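Molybdate-binding protein MolA (Haemophilus influenzae, PDB 3PSH) binds molybdate and tungstate, but not sulfate or phosphate, in the periplasm and serves a low-affinity ABC importer that carries molybdate into the cell. Local coordinates at residues A[22-26]-A[69-75]; A[114-118]-A[127-131]; A[194-198]-A[213-217]; A[283-288]-A[310-315]. One frame throughout, in Å; residues are numbered along the deposited sequence.

The four contacts follow one another along the chain and are distributed about the molybdate cleft of a two-lobed binding protein. Interaction 1 lies at the end of strand 21-24 in the first four-stranded parallel sheet, and interaction 3 joins strand 194-196 to the end of strand 211-213, an outer strand of the second. Their centres are about 26 Å apart, yet His26 and Tyr196 grip the same ion from both lobes. Interaction 2, in the loop between strand 109-112 and helix 132-151, is centred about 16 Å from interaction 3. Interaction 4 pairs helices 283-297 and 307-319, on the opposite side of the chain's centre from interaction 1; neither 2 nor 4 touches the ion.

Interaction 1: residues A[22-26]-A[69-75]; sequences VVLQH and PGDLNSV. With MOO (molybdate ion), chain B.
Two neighbours of the His26 ring approach its rim: Leu72 CD2 and molybdate O4 lie roughly in the ring plane. The contact lies where strand 21-24, in the four-stranded parallel sheet of one lobe of this periplasmic binding protein, gives way to helix 26-34, with the loop 69-75 packed alongside. Leu72 CD2 lies 4.0 Å from His26 ND1, a buried nitrogen with no polar partner in the model. At the other end of the imidazole, NE2 donates to molybdate O4 over 2.8 Å with an N-H...O angle of 162°. A chi1 of 50° turns the ring so that ND1 faces Leu72 and NE2 faces the ion. Farther back, Leu24 CB is 3.6 Å from Asp71 O, while Leu24 CD2 reaches the carbonyl carbon of Gly70 and CD1 meets Val75 CG2. Val22 CG1 and Pro69 CG come tip to tip at 3.6 Å, with Leu80 of helix 77-82 against both side chains. The loop is folded on itself: Ser74 OG donates to Asp71 OD1 from above the carboxylate plane, and Asp71 N bonds to Ser74 O. A water joins the two backbones, donating to Leu24 O and Leu72 O, each 2.8 Å away.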
loop_
_atom_site.group_PDB
_atom_site.type_symbol
_atom_site.label_atom_id
_atom_site.label_comp_id
_atom_site.label_asym_id
_atom_site.label_seq_id
_atom_site.Cartn_x
_atom_site.Cartn_y
_atom_site.Cartn_z
ATOM N N VAL A 22 7.573 -0.555 -17.768
ATOM C CA VAL A 22 7.810 -1.781 -16.942
ATOM C C VAL A 22 7.609 -1.295 -15.508
ATOM O O VAL A 22 8.136 -0.268 -15.143
ATOM C CB VAL A 22 9.220 -2.342 -17.243
ATOM C CG1 VAL A 22 9.599 -3.389 -16.156
ATOM C CG2 VAL A 22 9.089 -3.068 -18.607
ATOM N N VAL A 23 6.799 -2.014 -14.725
ATOM C CA VAL A 23 6.437 -1.477 -13.415
ATOM C C VAL A 23 6.990 -2.380 -12.307
ATOM O O VAL A 23 6.453 -3.461 -12.078
ATOM C CB VAL A 23 4.858 -1.324 -13.253
ATOM C CG1 VAL A 23 4.624 -0.783 -11.839
ATOM C CG2 VAL A 23 4.362 -0.334 -14.329
ATOM N N LEU A 24 8.120 -1.944 -11.720
ATOM C CA LEU A 24 8.858 -2.794 -10.737
ATOM C C LEU A 24 8.505 -2.533 -9.269
ATOM O O LEU A 24 9.375 -2.531 -8.381
ATOM C CB LEU A 24 10.404 -2.743 -11.002
ATOM C CG LEU A 24 10.854 -3.177 -12.481
ATOM C CD1 LEU A 24 12.375 -3.114 -12.517
ATOM C CD2 LEU A 24 10.267 -4.565 -12.894
ATOM N N GLN A 25 7.255 -2.177 -9.040
ATOM C CA GLN A 25 6.762 -1.832 -7.691
ATOM C C GLN A 25 5.278 -2.187 -7.716
ATOM O O GLN A 25 4.551 -1.725 -8.634
ATOM C CB GLN A 25 6.966 -0.331 -7.442
ATOM C CG GLN A 25 6.745 -0.001 -5.905
ATOM C CD GLN A 25 6.241 1.370 -5.633
ATOM O OE1 GLN A 25 6.880 2.112 -4.825
ATOM N NE2 GLN A 25 5.178 1.784 -6.301
ATOM N N HIS A 26 4.744 -3.012 -6.761
ATOM C CA HIS A 26 3.358 -3.393 -6.668
ATOM C C HIS A 26 2.392 -2.244 -6.360
ATOM O O HIS A 26 1.288 -2.205 -6.847
ATOM C CB HIS A 26 3.145 -4.527 -5.628
ATOM C CG HIS A 26 3.770 -4.254 -4.282
ATOM N ND1 HIS A 26 5.128 -4.106 -4.105
ATOM C CD2 HIS A 26 3.229 -4.184 -3.034
ATOM C CE1 HIS A 26 5.410 -3.930 -2.820
ATOM N NE2 HIS A 26 4.259 -3.891 -2.167
ATOM N N PRO A 69 10.860 -8.690 -15.747
ATOM C CA PRO A 69 12.290 -8.501 -15.968
ATOM C C PRO A 69 13.053 -7.956 -14.781
ATOM O O PRO A 69 14.158 -7.478 -14.941
ATOM C CB PRO A 69 12.314 -7.493 -17.133
ATOM C CG PRO A 69 11.180 -6.542 -16.813
ATOM C CD PRO A 69 10.093 -7.585 -16.391
ATOM N N GLY A 70 12.408 -7.922 -13.602
ATOM C CA GLY A 70 13.095 -7.446 -12.391
ATOM C C GLY A 70 12.113 -7.595 -11.216
ATOM O O GLY A 70 11.138 -8.184 -11.435
ATOM N N ASP A 71 12.534 -7.098 -10.062
ATOM C CA ASP A 71 11.615 -7.042 -8.881
ATOM C C ASP A 71 11.882 -5.774 -8.118
ATOM O O ASP A 71 12.295 -4.736 -8.694
ATOM C CB ASP A 71 11.778 -8.396 -8.095
ATOM C CG ASP A 71 13.132 -8.603 -7.444
ATOM O OD1 ASP A 71 13.969 -7.760 -7.428
ATOM O OD2 ASP A 71 13.413 -9.716 -6.941
ATOM N N LEU A 72 11.541 -5.762 -6.798
ATOM C CA LEU A 72 11.730 -4.476 -6.141
ATOM C C LEU A 72 13.143 -3.871 -6.010
ATOM O O LEU A 72 13.331 -2.595 -5.992
ATOM C CB LEU A 72 11.161 -4.534 -4.694
ATOM C CG LEU A 72 9.653 -4.701 -4.595
ATOM C CD1 LEU A 72 9.292 -5.251 -3.222
ATOM C CD2 LEU A 72 8.956 -3.410 -4.866
ATOM N N ASN A 73 14.118 -4.781 -5.885
ATOM C CA ASN A 73 15.476 -4.295 -5.622
ATOM C C ASN A 73 16.567 -4.907 -6.531
ATOM O O ASN A 73 17.731 -4.844 -6.287
ATOM C CB ASN A 73 15.802 -4.479 -4.116
ATOM C CG ASN A 73 15.842 -5.935 -3.738
ATOM O OD1 ASN A 73 15.685 -6.851 -4.581
ATOM N ND2 ASN A 73 15.907 -6.158 -2.421
ATOM N N SER A 74 16.146 -5.408 -7.656
ATOM C CA SER A 74 17.066 -6.050 -8.669
ATOM C C SER A 74 16.433 -5.908 -10.079
ATOM O O SER A 74 15.173 -5.855 -10.254
ATOM C CB SER A 74 17.374 -7.531 -8.346
ATOM O OG SER A 74 16.220 -8.389 -8.560
ATOM N N VAL A 75 17.295 -5.870 -11.121
ATOM C CA VAL A 75 16.754 -5.817 -12.462
ATOM C C VAL A 75 17.611 -6.732 -13.331
ATOM O O VAL A 75 18.782 -6.992 -12.928
ATOM C CB VAL A 75 16.755 -4.374 -12.965
ATOM C CG1 VAL A 75 18.248 -3.775 -13.029
ATOM C CG2 VAL A 75 15.984 -4.275 -14.397
HETATM MO MO MOO B . 4.165 -2.577 1.617
HETATM O O1 MOO B . 3.649 -3.094 3.143
HETATM O O2 MOO B . 5.850 -2.220 1.609
HETATM O O3 MOO B . 3.336 -1.156 1.185
HETATM O O4 MOO B . 3.635 -3.751 0.510
HETATM O O HOH W 1 11.784 -1.137 -7.819
#

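Interaction 2: residues A[114-118]-A[127-131]; sequences LRTGE and PTLTD
Gly117 and Leu129 have the nearest pair of CA atoms, 6.2 Å apart, where two irregular stretches of the loop between strand 109-112 and helix 132-151 run 68° apart. Leu129 CD2 packs 4.2 Å from Gly117 CA, where the backbone has a positive phi (77°). Arg115, extended from CG to NE, lays its guanidinium against Pro127: CG of the proline sits over the centre of one face, 3.3 Å from Arg115 CZ. The charged end is held by loop carbonyls, NH2 bonding to Glu121 O and Lys124 O. Glu118 bends at chi2 (66°) and crosses Thr130 at about a right angle. Its OE2 accepts from Thr130 OG1 at 2.6 Å through the syn lone pair, whereas OE1 takes Thr130 N at 3.2 Å from above the carboxylate plane. A water donates to Glu118 OE1 and accepts from Asp131 N, extending this grip to the N-cap of helix 132-151, where Asp131 OD1 receives Lys134 N. One carboxylate thus binds a hydroxyl, an amide and a water just ahead of the helix; three donors would probably favour its ionised form.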
loop_
_atom_site.group_PDB
_atom_site.type_symbol
_atom_site.label_atom_id
_atom_site.label_comp_id
_atom_site.label_asym_id
_atom_site.label_seq_id
_atom_site.Cartn_x
_atom_site.Cartn_y
_atom_site.Cartn_z
ATOM N N LEU A 114 5.071 7.379 -2.983
ATOM C CA LEU A 114 3.767 7.707 -2.355
ATOM C C LEU A 114 3.944 8.453 -0.999
ATOM O O LEU A 114 3.041 8.422 -0.086
ATOM C CB LEU A 114 2.897 6.444 -2.179
ATOM C CG LEU A 114 2.722 5.698 -3.513
ATOM C CD1 LEU A 114 1.780 4.475 -3.221
ATOM C CD2 LEU A 114 2.148 6.563 -4.608
ATOM N N ARG A 115 5.044 9.151 -0.859
ATOM C CA ARG A 115 5.321 9.974 0.314
ATOM C C ARG A 115 6.066 11.273 -0.070
ATOM O O ARG A 115 6.975 11.315 -0.944
ATOM C CB ARG A 115 6.068 9.124 1.378
ATOM C CG ARG A 115 7.553 9.073 1.428
ATOM C CD ARG A 115 8.016 8.537 2.789
ATOM N NE ARG A 115 9.428 8.243 2.706
ATOM C CZ ARG A 115 9.918 7.051 2.503
ATOM N NH1 ARG A 115 9.151 5.959 2.323
ATOM N NH2 ARG A 115 11.191 6.939 2.418
ATOM N N THR A 116 5.738 12.352 0.597
ATOM C CA THR A 116 6.619 13.545 0.507
ATOM C C THR A 116 7.570 13.406 1.704
ATOM O O THR A 116 8.438 12.524 1.738
ATOM C CB THR A 116 5.781 14.872 0.397
ATOM O OG1 THR A 116 4.867 14.930 1.489
ATOM C CG2 THR A 116 5.009 14.953 -0.892
ATOM N N GLY A 117 7.430 14.244 2.693
ATOM C CA GLY A 117 8.283 14.176 3.850
ATOM C C GLY A 117 9.667 14.752 3.598
ATOM O O GLY A 117 9.968 15.287 2.516
ATOM N N GLU A 118 10.499 14.590 4.620
ATOM C CA GLU A 118 11.898 15.032 4.625
ATOM C C GLU A 118 12.636 14.495 3.338
ATOM O O GLU A 118 12.668 13.273 3.059
ATOM C CB GLU A 118 12.545 14.445 5.918
ATOM C CG GLU A 118 12.297 15.169 7.305
ATOM C CD GLU A 118 10.877 15.162 7.830
ATOM O OE1 GLU A 118 10.102 14.210 7.576
ATOM O OE2 GLU A 118 10.556 16.145 8.561
ATOM N N PRO A 127 11.681 5.243 6.668
ATOM C CA PRO A 127 12.004 6.692 6.940
ATOM C C PRO A 127 11.673 7.081 8.370
ATOM O O PRO A 127 10.954 6.326 9.067
ATOM C CB PRO A 127 11.119 7.459 6.008
ATOM C CG PRO A 127 9.904 6.503 5.785
ATOM C CD PRO A 127 10.421 5.063 5.899
ATOM N N THR A 128 12.256 8.181 8.806
ATOM C CA THR A 128 11.892 8.928 10.029
ATOM C C THR A 128 11.219 10.231 9.504
ATOM O O THR A 128 11.824 11.051 8.771
ATOM C CB THR A 128 13.188 9.305 10.827
ATOM O OG1 THR A 128 13.853 8.108 11.184
ATOM C CG2 THR A 128 12.866 10.147 12.027
ATOM N N LEU A 129 9.971 10.422 9.915
ATOM C CA LEU A 129 9.124 11.455 9.382
ATOM C C LEU A 129 8.534 12.269 10.519
ATOM O O LEU A 129 7.979 11.721 11.474
ATOM C CB LEU A 129 7.979 10.873 8.570
ATOM C CG LEU A 129 8.404 10.001 7.412
ATOM C CD1 LEU A 129 7.126 9.251 6.970
ATOM C CD2 LEU A 129 9.019 10.794 6.248
ATOM N N THR A 130 8.684 13.578 10.420
ATOM C CA THR A 130 8.205 14.423 11.480
ATOM C C THR A 130 6.680 14.674 11.379
ATOM O O THR A 130 6.060 15.082 12.385
ATOM C CB THR A 130 8.942 15.796 11.553
ATOM O OG1 THR A 130 8.711 16.495 10.351
ATOM C CG2 THR A 130 10.449 15.627 11.824
ATOM N N ASP A 131 6.046 14.372 10.185
ATOM C CA ASP A 131 4.638 14.511 10.019
ATOM C C ASP A 131 4.196 13.476 9.006
ATOM O O ASP A 131 3.838 13.845 7.828
ATOM C CB ASP A 131 4.318 15.865 9.431
ATOM C CG ASP A 131 2.754 16.236 9.439
ATOM O OD1 ASP A 131 1.902 15.305 9.621
ATOM O OD2 ASP A 131 2.349 17.391 9.354
HETATM O O HOH W 2 7.289 14.081 7.434
#

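Interaction 3: residues A[194-198]-A[213-217]; sequences GTYGS and NVAAA. With MOO (molybdate ion), chain B.
The Asn213 amide reaches across to the backbone carbonyl of Tyr196, while the Tyr196 ring leads the other way, to molybdate. A chi1 of 176° swings the Asn213 amide away from its own backbone N and brings ND2 to Tyr196 O, 2.8 Å away, with an N-H...O angle of 157°. The carbonyl oxygen lies close to the amide plane of Asn213, but the nitrogen stands above the carbonyl plane of Tyr196. On the other side of the amide, OD1 accepts from Ala215 N at 3.1 Å. The group is therefore fixed at both ends, and waters add to the hold: one donates to Asn213 OD1 and to Thr195 OG1, which also bonds to Met188 O, and another accepts from ND2. Apolar and backbone atoms close the remaining interface. Gly197 C lies 3.8 Å from Ala216 CA. Ala215 CB is 3.9 Å from Thr195 CG2. Ser198 CB lies 3.3 Å from Ala216 O.

Tyr196 OH donates to molybdate O1 over 2.5 Å, a short bond, and O1 lies at the ring's edge near its plane. Gln241 NE2 also bonds this hydroxyl, and Phe222 meets the ring edge-to-face. Asn213 forms an Asx turn within a type I beta turn from Asn213 to Ala216, its side chain tying that turn to the strand that supplies Tyr196 to the molybdate-binding site.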
loop_
_atom_site.group_PDB
_atom_site.type_symbol
_atom_site.label_atom_id
_atom_site.label_comp_id
_atom_site.label_asym_id
_atom_site.label_seq_id
_atom_site.Cartn_x
_atom_site.Cartn_y
_atom_site.Cartn_z
ATOM N N GLY A 194 6.982 -10.730 11.452
ATOM C CA GLY A 194 7.247 -9.389 10.837
ATOM C C GLY A 194 6.125 -8.428 11.315
ATOM O O GLY A 194 4.959 -8.832 11.476
ATOM N N THR A 195 6.476 -7.167 11.540
ATOM C CA THR A 195 5.384 -6.154 11.795
ATOM C C THR A 195 5.823 -4.840 11.247
ATOM O O THR A 195 7.006 -4.706 10.763
ATOM C CB THR A 195 5.001 -6.083 13.299
ATOM O OG1 THR A 195 3.778 -5.355 13.405
ATOM C CG2 THR A 195 6.015 -5.231 14.096
ATOM N N TYR A 196 4.965 -3.844 11.323
ATOM C CA TYR A 196 5.379 -2.461 10.936
ATOM C C TYR A 196 5.376 -1.587 12.127
ATOM O O TYR A 196 4.405 -1.529 12.944
ATOM C CB TYR A 196 4.386 -1.820 9.957
ATOM C CG TYR A 196 4.235 -2.594 8.659
ATOM C CD1 TYR A 196 4.776 -2.136 7.413
ATOM C CD2 TYR A 196 3.458 -3.800 8.593
ATOM C CE1 TYR A 196 4.511 -2.866 6.158
ATOM C CE2 TYR A 196 3.307 -4.518 7.405
ATOM C CZ TYR A 196 3.850 -4.108 6.171
ATOM O OH TYR A 196 3.577 -4.787 5.019
ATOM N N GLY A 197 6.421 -0.816 12.246
ATOM C CA GLY A 197 6.492 0.092 13.293
ATOM C C GLY A 197 6.270 1.542 12.789
ATOM O O GLY A 197 5.479 1.783 11.872
ATOM N N SER A 198 7.031 2.527 13.294
ATOM C CA SER A 198 6.880 3.928 12.907
ATOM C C SER A 198 7.263 4.193 11.408
ATOM O O SER A 198 7.980 3.354 10.786
ATOM C CB SER A 198 7.697 4.911 13.820
ATOM O OG SER A 198 9.102 4.565 13.617
ATOM N N ASN A 213 -1.229 1.625 16.683
ATOM C CA ASN A 213 -0.323 0.544 16.337
ATOM C C ASN A 213 0.618 0.308 17.525
ATOM O O ASN A 213 1.564 1.117 17.701
ATOM C CB ASN A 213 0.483 0.909 15.031
ATOM C CG ASN A 213 1.495 -0.140 14.684
ATOM O OD1 ASN A 213 1.627 -1.146 15.367
ATOM N ND2 ASN A 213 2.175 0.025 13.524
ATOM N N VAL A 214 0.438 -0.796 18.303
ATOM C CA VAL A 214 1.273 -0.981 19.521
ATOM C C VAL A 214 2.800 -0.993 19.262
ATOM O O VAL A 214 3.561 -0.593 20.149
ATOM C CB VAL A 214 0.855 -2.253 20.286
ATOM C CG1 VAL A 214 -0.624 -2.175 20.523
ATOM C CG2 VAL A 214 1.123 -3.508 19.463
ATOM N N ALA A 215 3.208 -1.401 18.054
ATOM C CA ALA A 215 4.657 -1.569 17.701
ATOM C C ALA A 215 5.317 -0.212 17.374
ATOM O O ALA A 215 6.562 -0.125 17.417
ATOM C CB ALA A 215 4.790 -2.423 16.510
ATOM N N ALA A 216 4.528 0.823 17.058
ATOM C CA ALA A 216 5.088 2.032 16.414
ATOM C C ALA A 216 5.933 2.957 17.293
ATOM O O ALA A 216 6.686 3.832 16.779
ATOM C CB ALA A 216 3.980 2.814 15.797
ATOM N N ALA A 217 5.768 2.861 18.608
ATOM C CA ALA A 217 6.638 3.580 19.550
ATOM C C ALA A 217 8.091 3.090 19.686
ATOM O O ALA A 217 8.958 3.873 20.188
ATOM C CB ALA A 217 5.994 3.574 20.907
HETATM MO MO MOO B . 4.165 -2.577 1.617
HETATM O O1 MOO B . 3.649 -3.094 3.143
HETATM O O2 MOO B . 5.850 -2.220 1.609
HETATM O O3 MOO B . 3.336 -1.156 1.185
HETATM O O4 MOO B . 3.635 -3.751 0.510
HETATM O O HOH W 3 1.864 -3.731 14.639
HETATM O O HOH W 4 2.822 2.386 11.842
#

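Interaction 4: residues A[283-288]-A[310-315]; sequences PEALAL and MVNDYY
Leu288 and Tyr314 interlock as reciprocal knobs-into-holes between helices 283-297 and 307-319. Leu288 fills the hole formed by Met310, Val311, Tyr314 and Tyr315; Tyr314 enters the one made by Pro283, Glu284, Ala287 and Leu288. The local axes run roughly antiparallel, at 152°, with a closest approach of 11.0 Å. Leu288 CD1 lies obliquely near the Tyr314 ring, 3.6 Å from CG, and also meets the edge of Tyr315 near its plane. The second branch, CD2, touches Met310 O at 3.7 Å. A chi1 of -173° sends the Tyr314 ring across to the facing helix, where CE1 is 4.0 Å from Ala287 CB and CE2 is 3.6 Å from Glu284 CB. At the N-terminal end of helix 283-297, Pro283 CB lies 3.3 Å from Tyr314 OH.

Farther out, Leu160 of helix 154-165 packs on both Pro283 and Tyr314, and polar partners outside the two segments hold the ends of Tyr314, Glu284 and Tyr315. Glu273 takes the hydroxyl of Tyr315. Tyr314 OH and Glu284 OE1 both bond to Gln34, through OE1 and NE2 of its amide respectively. Glu284 OE2 forms a salt bridge with Lys276 NZ and accepts from Asn30 ND2.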
loop_
_atom_site.group_PDB
_atom_site.type_symbol
_atom_site.label_atom_id
_atom_site.label_comp_id
_atom_site.label_asym_id
_atom_site.label_seq_id
_atom_site.Cartn_x
_atom_site.Cartn_y
_atom_site.Cartn_z
ATOM N N PRO A 283 -5.034 4.045 -2.497
ATOM C CA PRO A 283 -6.242 4.841 -2.451
ATOM C C PRO A 283 -7.403 4.067 -1.884
ATOM O O PRO A 283 -8.225 4.683 -1.178
ATOM C CB PRO A 283 -6.521 5.197 -3.932
ATOM C CG PRO A 283 -5.569 4.206 -4.791
ATOM C CD PRO A 283 -4.419 3.912 -3.860
ATOM N N GLU A 284 -7.541 2.791 -2.231
ATOM C CA GLU A 284 -8.665 1.990 -1.656
ATOM C C GLU A 284 -8.550 1.737 -0.190
ATOM O O GLU A 284 -9.576 1.492 0.472
ATOM C CB GLU A 284 -8.864 0.638 -2.407
ATOM C CG GLU A 284 -7.726 -0.395 -2.241
ATOM C CD GLU A 284 -6.474 -0.224 -3.090
ATOM O OE1 GLU A 284 -6.263 0.882 -3.648
ATOM O OE2 GLU A 284 -5.711 -1.218 -3.188
ATOM N N ALA A 285 -7.321 1.739 0.306
ATOM C CA ALA A 285 -7.078 1.521 1.778
ATOM C C ALA A 285 -7.614 2.702 2.532
ATOM O O ALA A 285 -8.248 2.474 3.560
ATOM C CB ALA A 285 -5.646 1.351 2.042
ATOM N N LEU A 286 -7.368 3.935 2.052
ATOM C CA LEU A 286 -8.025 5.151 2.698
ATOM C C LEU A 286 -9.526 5.089 2.573
ATOM O O LEU A 286 -10.282 5.070 3.584
ATOM C CB LEU A 286 -7.513 6.493 2.065
ATOM C CG LEU A 286 -6.098 6.763 2.647
ATOM C CD1 LEU A 286 -4.882 5.846 2.244
ATOM C CD2 LEU A 286 -5.733 8.255 2.322
ATOM N N ALA A 287 -9.999 4.989 1.318
ATOM C CA ALA A 287 -11.398 5.220 1.041
ATOM C C ALA A 287 -12.300 4.126 1.726
ATOM O O ALA A 287 -13.344 4.409 2.405
ATOM C CB ALA A 287 -11.591 5.276 -0.432
ATOM N N LEU A 288 -11.907 2.877 1.531
ATOM C CA LEU A 288 -12.680 1.763 1.996
ATOM C C LEU A 288 -12.070 1.113 3.275
ATOM O O LEU A 288 -12.789 0.663 4.205
ATOM C CB LEU A 288 -12.786 0.717 0.817
ATOM C CG LEU A 288 -13.244 1.292 -0.539
ATOM C CD1 LEU A 288 -13.211 0.149 -1.609
ATOM C CD2 LEU A 288 -14.679 1.859 -0.452
ATOM N N MET A 310 -20.391 1.210 -0.778
ATOM C CA MET A 310 -19.258 2.084 -0.974
ATOM C C MET A 310 -18.248 1.228 -1.755
ATOM O O MET A 310 -17.605 1.713 -2.726
ATOM C CB MET A 310 -18.677 2.563 0.352
ATOM C CG MET A 310 -19.375 3.788 0.866
ATOM S SD MET A 310 -18.493 4.137 2.467
ATOM C CE MET A 310 -19.439 5.630 2.945
ATOM N N VAL A 311 -18.069 -0.021 -1.324
ATOM C CA VAL A 311 -17.034 -0.898 -1.944
ATOM C C VAL A 311 -17.377 -1.272 -3.380
ATOM O O VAL A 311 -16.505 -1.220 -4.313
ATOM C CB VAL A 311 -16.849 -2.183 -1.093
ATOM C CG1 VAL A 311 -15.949 -3.219 -1.876
ATOM C CG2 VAL A 311 -16.273 -1.917 0.293
ATOM N N ASN A 312 -18.656 -1.584 -3.574
ATOM C CA ASN A 312 -19.127 -1.878 -4.938
ATOM C C ASN A 312 -18.928 -0.717 -5.926
ATOM O O ASN A 312 -18.369 -0.948 -7.040
ATOM C CB ASN A 312 -20.590 -2.254 -4.990
ATOM C CG ASN A 312 -21.001 -2.678 -6.413
ATOM O OD1 ASN A 312 -20.460 -3.679 -6.935
ATOM N ND2 ASN A 312 -21.897 -1.901 -7.065
ATOM N N ASP A 313 -19.335 0.497 -5.525
ATOM C CA ASP A 313 -19.251 1.671 -6.384
ATOM C C ASP A 313 -17.738 1.923 -6.791
ATOM O O ASP A 313 -17.406 2.245 -7.932
ATOM C CB ASP A 313 -19.777 2.936 -5.667
ATOM C CG ASP A 313 -21.297 2.919 -5.485
ATOM O OD1 ASP A 313 -21.931 2.117 -6.202
ATOM O OD2 ASP A 313 -21.755 3.660 -4.552
ATOM N N TYR A 314 -16.868 1.749 -5.783
ATOM C CA TYR A 314 -15.442 1.953 -5.930
ATOM C C TYR A 314 -14.855 0.875 -6.877
ATOM O O TYR A 314 -14.057 1.239 -7.814
ATOM C CB TYR A 314 -14.733 1.887 -4.542
ATOM C CG TYR A 314 -13.194 2.274 -4.574
ATOM C CD1 TYR A 314 -12.795 3.480 -4.105
ATOM C CD2 TYR A 314 -12.290 1.437 -5.185
ATOM C CE1 TYR A 314 -11.385 3.877 -4.167
ATOM C CE2 TYR A 314 -10.938 1.716 -5.201
ATOM C CZ TYR A 314 -10.468 2.989 -4.730
ATOM O OH TYR A 314 -9.113 3.368 -4.816
ATOM N N TYR A 315 -15.202 -0.380 -6.647
ATOM C CA TYR A 315 -14.677 -1.484 -7.466
ATOM C C TYR A 315 -15.200 -1.324 -8.897
ATOM O O TYR A 315 -14.411 -1.474 -9.817
ATOM C CB TYR A 315 -14.965 -2.867 -6.902
ATOM C CG TYR A 315 -13.886 -3.361 -5.991
ATOM C CD1 TYR A 315 -13.541 -2.698 -4.795
ATOM C CD2 TYR A 315 -13.148 -4.522 -6.307
ATOM C CE1 TYR A 315 -12.482 -3.247 -3.959
ATOM C CE2 TYR A 315 -12.167 -5.095 -5.465
ATOM C CZ TYR A 315 -11.811 -4.397 -4.260
ATOM O OH TYR A 315 -10.784 -4.964 -3.521
#